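Local coordinates for putative low molecular weight protein-tyrosine-phosphatase slr0328 (Synechocystis sp., PDB 5O7B), which hydrolyses phosphotyrosine residues in proteins to tyrosine residues and inorganic phosphate, as a member of the low molecular weight protein tyrosine phosphatase family, at residues Asn23-Pro28 / Ser62-Met67. Sequence-based numbering, arbitrary orientation.
Sequences NICRSP and SPDRRM
Ile24 O accepts a hydrogen bond from Asp64 N at 2.8 Å, tying the phosphate-binding loop to the turn that leads into helix 65-68. The N-H...O angle of 166° makes it nearly straight at the hydrogen, while the donor sits 30° from the carbonyl plane. Pro63 CA also approaches Ile24 O, at 3.4 Å, with Pro63 CB and Asp64 CB each about 3.6 Å from it.

Beside this bond, Cys25 SG lies 3.7 Å from Asp64 CB, with the carboxylate carbon slightly farther off. Met67 comes in from the helix: its CG, anti to the backbone N (chi1 178°), meets Cys25 O at 3.6 Å, and bends at the next two torsions fold the CE methyl back beside the same carbonyl. Pro28 CB and Pro63 CG add a looser apolar touch.

Behind these contacts, the Asp64 carboxylate caps its helix and is held by Arg66. Its OD1 accepts from Arg66 N on the anti side at 2.8 Å and from Arg66 NE on the syn side, the two donors approaching from opposite faces of the carboxylate plane. Arg66 NH2 reaches OD2 in the guanidinium plane, completing a side-on, two-nitrogen grip that limits rotation of the carboxylate. Asn23 ND2 donates to Ser27 OG and to Ser51 OG of strand 50-53, and Asn23 OD1 accepts from Arg83 N, tying the loop to helix 26-37 and its surroundings.

The loop is the CX5R P-loop of this family, running from Cys20, the probable nucleophile, at the end of strand 17-20 to Arg26, a probable catalytic residue, at the start of helix 26-37. Helix 65-68 flanks it, and Met67 extends the packing onto Phe146, Val149 and Ile150 of helix 143-156.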
ATOM      1  N   ASN A  23       5.695  -0.506  -6.320  1.00 28.48           N
ATOM      2  CA  ASN A  23       6.207  -0.490  -4.938  1.00 27.90           C
ATOM      3  C   ASN A  23       6.917   0.829  -4.614  1.00 28.51           C
ATOM      4  O   ASN A  23       7.994   0.845  -4.012  1.00 26.54           O
ATOM      5  CB  ASN A  23       7.122  -1.697  -4.669  1.00 25.22           C
ATOM      6  CG  ASN A  23       7.491  -1.856  -3.179  1.00 28.55           C
ATOM      7  OD1 ASN A  23       8.609  -2.244  -2.841  1.00 25.19           O
ATOM      8  ND2 ASN A  23       6.553  -1.554  -2.299  1.00 23.74           N
ATOM      9  N   ILE A  24       6.315   1.948  -5.018  1.00 28.38           N
ATOM     10  CA  ILE A  24       6.815   3.265  -4.622  1.00 26.69           C
ATOM     11  C   ILE A  24       5.732   4.195  -4.098  1.00 28.36           C
ATOM     12  O   ILE A  24       6.061   5.176  -3.405  1.00 27.25           O
ATOM     13  CB  ILE A  24       7.590   3.961  -5.772  1.00 30.95           C
ATOM     14  CG1 ILE A  24       6.720   4.126  -7.018  1.00 31.57           C
ATOM     15  CG2 ILE A  24       8.898   3.244  -6.083  1.00 32.76           C
ATOM     16  CD1 ILE A  24       7.186   5.248  -7.918  1.00 32.60           C
ATOM     17  N   CYS A  25       4.445   3.969  -4.370  1.00 27.66           N
ATOM     18  CA  CYS A  25       3.381   4.826  -3.843  1.00 28.82           C
ATOM     19  C   CYS A  25       2.509   4.067  -2.850  1.00 25.03           C
ATOM     20  O   CYS A  25       2.627   4.274  -1.642  1.00 27.23           O
ATOM     21  CB  CYS A  25       2.522   5.405  -4.976  1.00 28.21           C
ATOM     22  SG  CYS A  25       3.367   6.473  -6.180  1.00 29.50           S
ATOM     23  N   ARG A  26       1.668   3.148  -3.328  1.00 26.10           N
ATOM     24  CA  ARG A  26       0.566   2.613  -2.537  1.00 23.27           C
ATOM     25  C   ARG A  26       1.016   1.604  -1.485  1.00 25.65           C
ATOM     26  O   ARG A  26       0.753   1.785  -0.291  1.00 25.17           O
ATOM     27  CB  ARG A  26      -0.470   1.981  -3.462  1.00 22.77           C
ATOM     28  CG  ARG A  26      -1.305   2.997  -4.216  1.00 24.83           C
ATOM     29  CD  ARG A  26      -2.120   2.314  -5.278  1.00 26.48           C
ATOM     30  NE  ARG A  26      -1.270   1.738  -6.307  1.00 27.96           N
ATOM     31  CZ  ARG A  26      -1.725   1.051  -7.346  1.00 23.24           C
ATOM     32  NH1 ARG A  26      -0.881   0.567  -8.243  1.00 22.20           N
ATOM     33  NH2 ARG A  26      -3.024   0.865  -7.489  1.00 25.14           N
ATOM     34  N   SER A  27       1.650   0.507  -1.910  1.00 25.31           N
ATOM     35  CA  SER A  27       2.018  -0.531  -0.947  1.00 23.16           C
ATOM     36  C   SER A  27       3.071  -0.070   0.064  1.00 25.01           C
ATOM     37  O   SER A  27       3.047  -0.540   1.213  1.00 24.20           O
ATOM     38  CB  SER A  27       2.487  -1.802  -1.667  1.00 24.39           C
ATOM     39  OG  SER A  27       3.747  -1.647  -2.278  1.00 26.58           O
ATOM     40  N   PRO A  28       4.003   0.833  -0.288  1.00 24.64           N
ATOM     41  CA  PRO A  28       4.843   1.420   0.772  1.00 24.34           C
ATOM     42  C   PRO A  28       4.036   2.162   1.816  1.00 26.36           C
ATOM     43  O   PRO A  28       4.389   2.134   3.000  1.00 23.26           O
ATOM     44  CB  PRO A  28       5.775   2.366   0.003  1.00 25.22           C
ATOM     45  CG  PRO A  28       5.837   1.808  -1.349  1.00 24.74           C
ATOM     46  CD  PRO A  28       4.483   1.235  -1.624  1.00 24.93           C
ATOM     47  N   SER A  62      13.646   4.938  -3.573  1.00 40.71           N
ATOM     48  CA  SER A  62      12.888   5.313  -2.387  1.00 39.32           C
ATOM     49  C   SER A  62      11.415   5.493  -2.759  1.00 39.05           C
ATOM     50  O   SER A  62      11.077   5.627  -3.938  1.00 36.10           O
ATOM     51  CB  SER A  62      13.439   6.606  -1.780  1.00 42.84           C
ATOM     52  OG  SER A  62      14.822   6.513  -1.456  1.00 52.28           O
ATOM     53  N   PRO A  63      10.515   5.487  -1.774  1.00 35.96           N
ATOM     54  CA  PRO A  63       9.104   5.756  -2.078  1.00 38.25           C
ATOM     55  C   PRO A  63       8.931   7.139  -2.682  1.00 40.91           C
ATOM     56  O   PRO A  63       9.728   8.049  -2.441  1.00 36.42           O
ATOM     57  CB  PRO A  63       8.412   5.654  -0.715  1.00 37.56           C
ATOM     58  CG  PRO A  63       9.290   4.764   0.081  1.00 53.69           C
ATOM     59  CD  PRO A  63      10.698   5.063  -0.375  1.00 57.15           C
ATOM     60  N   ASP A  64       7.877   7.279  -3.482  1.00 35.24           N
ATOM     61  CA  ASP A  64       7.622   8.527  -4.184  1.00 38.67           C
ATOM     62  C   ASP A  64       7.659   9.709  -3.223  1.00 39.88           C
ATOM     63  O   ASP A  64       7.039   9.680  -2.156  1.00 38.91           O
ATOM     64  CB  ASP A  64       6.273   8.459  -4.895  1.00 39.52           C
ATOM     65  CG  ASP A  64       6.003   9.686  -5.736  1.00 37.20           C
ATOM     66  OD1 ASP A  64       5.639  10.724  -5.161  1.00 34.76           O
ATOM     67  OD2 ASP A  64       6.159   9.614  -6.972  1.00 41.02           O
ATOM     68  N   ARG A  65       8.409  10.743  -3.617  1.00 41.32           N
ATOM     69  CA  ARG A  65       8.633  11.917  -2.779  1.00 41.93           C
ATOM     70  C   ARG A  65       7.336  12.535  -2.289  1.00 40.54           C
ATOM     71  O   ARG A  65       7.282  13.059  -1.171  1.00 37.27           O
ATOM     72  CB  ARG A  65       9.441  12.956  -3.558  1.00 42.82           C
ATOM     73  CG  ARG A  65      10.869  12.518  -3.885  1.00 67.11           C
ATOM     74  N   ARG A  66       6.286  12.496  -3.111  1.00 33.46           N
ATOM     75  CA  ARG A  66       5.008  13.059  -2.700  1.00 33.50           C
ATOM     76  C   ARG A  66       4.351  12.213  -1.621  1.00 34.83           C
ATOM     77  O   ARG A  66       3.722  12.752  -0.706  1.00 30.89           O
ATOM     78  CB  ARG A  66       4.084  13.196  -3.910  1.00 35.27           C
ATOM     79  CG  ARG A  66       4.588  14.160  -4.958  1.00 33.32           C
ATOM     80  CD  ARG A  66       3.803  14.036  -6.245  1.00 33.41           C
ATOM     81  NE  ARG A  66       4.127  12.802  -6.955  1.00 35.87           N
ATOM     82  CZ  ARG A  66       3.464  12.350  -8.015  1.00 29.45           C
ATOM     83  NH1 ARG A  66       2.432  13.029  -8.503  1.00 25.49           N
ATOM     84  NH2 ARG A  66       3.832  11.212  -8.585  1.00 34.29           N
ATOM     85  N   MET A  67       4.479  10.886  -1.713  1.00 31.43           N
ATOM     86  CA  MET A  67       3.814  10.020  -0.745  1.00 37.33           C
ATOM     87  C   MET A  67       4.512  10.063   0.609  1.00 36.82           C
ATOM     88  O   MET A  67       3.856   9.969   1.649  1.00 36.56           O
ATOM     89  CB  MET A  67       3.745   8.587  -1.273  1.00 31.84           C
ATOM     90  CG  MET A  67       3.108   7.589  -0.304  1.00 34.56           C
ATOM     91  SD  MET A  67       1.404   7.974   0.194  1.00 33.00           S
ATOM     92  CE  MET A  67       0.501   7.210  -1.144  1.00 31.93           C
TER